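Local atomic coordinates of LbaCas13a H328A (C2c2) (Lachnospiraceae bacterium NK4A179, PDB entry 5WLH), a protein that binds and probably processes its CRISPR guide RNA and, directed by that guide, cleaves target RNA as a type VI CRISPR nuclease. Residues I549-R560 with D587-K596. Residues are numbered along the deposited sequence; the frame is centred on the assembly and turned at random.
Sequences ILNFLKDKETLR and DDVDFLTDLK
R560 reaches round D588 and holds its carboxylate through one oxygen. NE meets D588 OD1 at 2.6 Å with a fairly straight N-H (160°), in the guanidinium plane and on the syn side of the carboxylate; R560 NH2 reaches that same OD1 only weakly. The R560 chain, extended through chi2, bends at chi3 (-63°), which turns NE back on the aspartate. D588 OD2 accepts a hydrogen bond from a water whose O lies 2.5 Å from it; that water accepts from R560 N, so the side chain directly, and the backbone N through the water, reach the same carboxylate.

D588 opens helix 588-602, inside the capping box of D587 (N-cap) and D590: D590 OD2 accepts from D587 N on its anti lone pair, D590 N points back weakly to D587 OD1, and V589 N meets that OD1 from above the carboxylate plane at 2.9 Å. K533 salt-bridges D590 OD2 from outside. D587 OD2 receives K556 NZ in a weak salt bridge; the lysine crosses V589, CD lying 3.8 Å from V589 CG2. Helix 588-602 leads directly into the R-X4-H sequence that marks a HEPN nuclease domain of Cas13a; the contact packs the first turn of helix 559-564 and the segment before it onto its start, about 20 Å (nearest atom) from the bound RNA.

Further along helix 588-602 the packing turns apolar. V589 splits its branches: CG1 faces I549 CG2 at 3.7 Å, while CG2 rests against both L553 CD1 and the K556 methylenes. With CG anti to the backbone N (chi1 175°), L592 sets CD2 against L553 CD2 and I549 CD1, 3.7 Å from each. L559 lies across the helix's first turn, its CD2 3.3 Å from D588 O.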
loop_
_atom_site.group_PDB
_atom_site.type_symbol
_atom_site.label_atom_id
_atom_site.label_comp_id
_atom_site.label_asym_id
_atom_site.label_seq_id
_atom_site.Cartn_x
_atom_site.Cartn_y
_atom_site.Cartn_z
ATOM N N ILE A 549 27.840 24.142 2.115
ATOM C CA ILE A 549 26.784 24.468 1.154
ATOM C C ILE A 549 27.287 25.431 0.087
ATOM O O ILE A 549 26.847 25.367 -1.067
ATOM C CB ILE A 549 25.538 25.018 1.883
ATOM C CG1 ILE A 549 24.370 25.182 0.899
ATOM C CG2 ILE A 549 25.825 26.342 2.582
ATOM C CD1 ILE A 549 23.074 24.623 1.411
ATOM N N LEU A 550 28.247 26.299 0.429
ATOM C CA LEU A 550 28.774 27.247 -0.554
ATOM C C LEU A 550 29.334 26.551 -1.788
ATOM O O LEU A 550 29.280 27.109 -2.888
ATOM C CB LEU A 550 29.860 28.123 0.079
ATOM C CG LEU A 550 29.367 29.010 1.219
ATOM C CD1 LEU A 550 30.559 29.578 1.998
ATOM C CD2 LEU A 550 28.471 30.120 0.680
ATOM N N ASN A 551 29.867 25.339 -1.635
ATOM C CA ASN A 551 30.470 24.631 -2.756
ATOM C C ASN A 551 29.458 24.171 -3.790
ATOM O O ASN A 551 29.865 23.708 -4.861
ATOM C CB ASN A 551 31.239 23.408 -2.266
ATOM C CG ASN A 551 32.417 23.774 -1.394
ATOM O OD1 ASN A 551 33.087 24.766 -1.646
ATOM N ND2 ASN A 551 32.671 22.976 -0.362
ATOM N N PHE A 552 28.163 24.265 -3.498
ATOM C CA PHE A 552 27.151 23.663 -4.349
ATOM C C PHE A 552 26.123 24.655 -4.860
ATOM O O PHE A 552 25.294 24.281 -5.702
ATOM C CB PHE A 552 26.463 22.510 -3.591
ATOM C CG PHE A 552 27.439 21.482 -3.091
ATOM C CD1 PHE A 552 27.931 20.512 -3.946
ATOM C CD2 PHE A 552 27.914 21.524 -1.796
ATOM C CE1 PHE A 552 28.847 19.579 -3.503
ATOM C CE2 PHE A 552 28.843 20.599 -1.348
ATOM C CZ PHE A 552 29.309 19.625 -2.202
ATOM N N LEU A 553 26.173 25.910 -4.407
ATOM C CA LEU A 553 25.193 26.901 -4.822
ATOM C C LEU A 553 25.247 27.105 -6.328
ATOM O O LEU A 553 26.331 27.212 -6.909
ATOM C CB LEU A 553 25.441 28.226 -4.101
ATOM C CG LEU A 553 25.150 28.203 -2.602
ATOM C CD1 LEU A 553 25.563 29.507 -1.964
ATOM C CD2 LEU A 553 23.666 27.934 -2.369
ATOM N N LYS A 554 24.065 27.137 -6.955
ATOM C CA LYS A 554 23.954 27.370 -8.391
ATOM C C LYS A 554 24.109 28.842 -8.736
ATOM O O LYS A 554 24.616 29.171 -9.814
ATOM C CB LYS A 554 22.598 26.880 -8.914
ATOM C CG LYS A 554 22.517 25.395 -9.247
ATOM C CD LYS A 554 21.074 24.990 -9.579
ATOM C CE LYS A 554 21.021 23.769 -10.484
ATOM N NZ LYS A 554 19.625 23.379 -10.863
ATOM N N ASP A 555 23.675 29.732 -7.844
ATOM C CA ASP A 555 23.680 31.168 -8.092
ATOM C C ASP A 555 23.333 31.903 -6.806
ATOM O O ASP A 555 22.161 32.210 -6.555
ATOM C CB ASP A 555 22.691 31.537 -9.203
ATOM C CG ASP A 555 22.839 32.986 -9.670
ATOM O OD1 ASP A 555 23.425 33.813 -8.938
ATOM O OD2 ASP A 555 22.357 33.297 -10.779
ATOM N N LYS A 556 24.352 32.204 -5.999
ATOM C CA LYS A 556 24.130 32.848 -4.715
ATOM C C LYS A 556 23.464 34.209 -4.859
ATOM O O LYS A 556 22.777 34.654 -3.932
ATOM C CB LYS A 556 25.471 32.960 -3.974
ATOM C CG LYS A 556 25.441 33.751 -2.684
ATOM C CD LYS A 556 26.715 33.522 -1.884
ATOM C CE LYS A 556 26.868 34.568 -0.799
ATOM N NZ LYS A 556 25.598 35.322 -0.597
ATOM N N GLU A 557 23.614 34.867 -6.009
ATOM C CA GLU A 557 23.062 36.212 -6.155
ATOM C C GLU A 557 21.549 36.214 -6.363
ATOM O O GLU A 557 20.890 37.201 -6.029
ATOM C CB GLU A 557 23.760 36.940 -7.306
ATOM C CG GLU A 557 25.274 37.069 -7.131
ATOM C CD GLU A 557 25.686 37.442 -5.709
ATOM O OE1 GLU A 557 25.186 38.463 -5.185
ATOM O OE2 GLU A 557 26.514 36.713 -5.116
ATOM N N THR A 558 20.974 35.145 -6.914
ATOM C CA THR A 558 19.525 35.048 -7.066
ATOM C C THR A 558 18.908 34.065 -6.079
ATOM O O THR A 558 17.731 33.710 -6.221
ATOM C CB THR A 558 19.152 34.646 -8.493
ATOM O OG1 THR A 558 19.775 33.394 -8.805
ATOM C CG2 THR A 558 19.601 35.714 -9.484
ATOM N N LEU A 559 19.676 33.652 -5.068
ATOM C CA LEU A 559 19.257 32.590 -4.160
ATOM C C LEU A 559 17.931 32.910 -3.477
ATOM O O LEU A 559 17.022 32.073 -3.453
ATOM C CB LEU A 559 20.353 32.348 -3.122
ATOM C CG LEU A 559 20.017 31.257 -2.111
ATOM C CD1 LEU A 559 19.580 29.966 -2.854
ATOM C CD2 LEU A 559 21.205 30.996 -1.184
ATOM N N ARG A 560 17.802 34.110 -2.898
ATOM C CA ARG A 560 16.552 34.446 -2.221
ATOM C C ARG A 560 15.375 34.431 -3.183
ATOM O O ARG A 560 14.306 33.903 -2.853
ATOM C CB ARG A 560 16.636 35.806 -1.539
ATOM C CG ARG A 560 15.343 36.177 -0.831
ATOM C CD ARG A 560 15.356 37.609 -0.349
ATOM N NE ARG A 560 16.408 37.802 0.636
ATOM C CZ ARG A 560 16.632 38.939 1.280
ATOM N NH1 ARG A 560 15.875 40.005 1.033
ATOM N NH2 ARG A 560 17.614 39.006 2.166
ATOM N N ASP A 587 22.847 35.861 5.711
ATOM C CA ASP A 587 22.397 36.287 4.388
ATOM C C ASP A 587 21.474 35.213 3.807
ATOM O O ASP A 587 20.918 34.369 4.522
ATOM C CB ASP A 587 23.594 36.581 3.471
ATOM C CG ASP A 587 24.479 35.360 3.228
ATOM O OD1 ASP A 587 24.087 34.220 3.557
ATOM O OD2 ASP A 587 25.595 35.541 2.698
ATOM N N ASP A 588 21.327 35.212 2.481
ATOM C CA ASP A 588 20.386 34.294 1.848
ATOM C C ASP A 588 20.871 32.849 1.884
ATOM O O ASP A 588 20.052 31.935 1.768
ATOM C CB ASP A 588 20.108 34.749 0.418
ATOM C CG ASP A 588 19.307 36.043 0.376
ATOM O OD1 ASP A 588 18.358 36.186 1.182
ATOM O OD2 ASP A 588 19.620 36.919 -0.459
ATOM N N VAL A 589 22.174 32.625 2.065
ATOM C CA VAL A 589 22.676 31.270 2.265
ATOM C C VAL A 589 22.195 30.711 3.600
ATOM O O VAL A 589 21.876 29.521 3.711
ATOM C CB VAL A 589 24.210 31.248 2.160
ATOM C CG1 VAL A 589 24.728 29.871 2.446
ATOM C CG2 VAL A 589 24.649 31.706 0.768
ATOM N N ASP A 590 22.128 31.552 4.632
ATOM C CA ASP A 590 21.575 31.095 5.904
ATOM C C ASP A 590 20.072 30.891 5.805
ATOM O O ASP A 590 19.509 30.042 6.507
ATOM C CB ASP A 590 21.909 32.090 7.010
ATOM C CG ASP A 590 23.395 32.390 7.085
ATOM O OD1 ASP A 590 24.144 31.567 7.657
ATOM O OD2 ASP A 590 23.811 33.436 6.546
ATOM N N PHE A 591 19.415 31.669 4.947
ATOM C CA PHE A 591 18.008 31.439 4.642
ATOM C C PHE A 591 17.803 30.041 4.066
ATOM O O PHE A 591 16.973 29.269 4.565
ATOM C CB PHE A 591 17.521 32.510 3.666
ATOM C CG PHE A 591 16.041 32.482 3.401
ATOM C CD1 PHE A 591 15.168 31.881 4.290
ATOM C CD2 PHE A 591 15.526 33.078 2.260
ATOM C CE1 PHE A 591 13.804 31.863 4.042
ATOM C CE2 PHE A 591 14.158 33.068 2.004
ATOM C CZ PHE A 591 13.299 32.450 2.901
ATOM N N LEU A 592 18.575 29.695 3.028
ATOM C CA LEU A 592 18.530 28.348 2.460
ATOM C C LEU A 592 18.846 27.289 3.508
ATOM O O LEU A 592 18.193 26.236 3.568
ATOM C CB LEU A 592 19.517 28.243 1.298
ATOM C CG LEU A 592 19.658 26.857 0.672
ATOM C CD1 LEU A 592 18.295 26.476 0.096
ATOM C CD2 LEU A 592 20.728 26.856 -0.406
ATOM N N THR A 593 19.848 27.558 4.347
ATOM C CA THR A 593 20.272 26.597 5.354
ATOM C C THR A 593 19.191 26.383 6.401
ATOM O O THR A 593 18.988 25.260 6.880
ATOM C CB THR A 593 21.580 27.077 6.002
ATOM O OG1 THR A 593 22.662 26.817 5.108
ATOM C CG2 THR A 593 21.836 26.350 7.316
ATOM N N ASP A 594 18.465 27.442 6.751
ATOM C CA ASP A 594 17.408 27.282 7.737
ATOM C C ASP A 594 16.260 26.440 7.188
ATOM O O ASP A 594 15.749 25.556 7.882
ATOM C CB ASP A 594 16.919 28.645 8.197
ATOM C CG ASP A 594 17.700 29.155 9.394
ATOM O OD1 ASP A 594 18.629 28.457 9.865
ATOM O OD2 ASP A 594 17.374 30.249 9.863
ATOM N N LEU A 595 15.852 26.689 5.946
ATOM C CA LEU A 595 14.812 25.860 5.339
ATOM C C LEU A 595 15.255 24.404 5.227
ATOM O O LEU A 595 14.473 23.483 5.503
ATOM C CB LEU A 595 14.449 26.411 3.964
ATOM C CG LEU A 595 13.772 27.780 3.979
ATOM C CD1 LEU A 595 13.616 28.228 2.539
ATOM C CD2 LEU A 595 12.424 27.749 4.682
ATOM N N LYS A 596 16.504 24.183 4.808
ATOM C CA LYS A 596 17.080 22.846 4.788
ATOM C C LYS A 596 17.031 22.204 6.168
ATOM O O LYS A 596 16.715 21.018 6.294
ATOM C CB LYS A 596 18.527 22.921 4.290
ATOM C CG LYS A 596 19.267 21.603 4.262
ATOM C CD LYS A 596 20.761 21.820 4.021
ATOM C CE LYS A 596 21.472 22.379 5.250
ATOM N NZ LYS A 596 21.606 21.399 6.378
HETATM O O HOH W 1 19.714 36.290 -2.868
#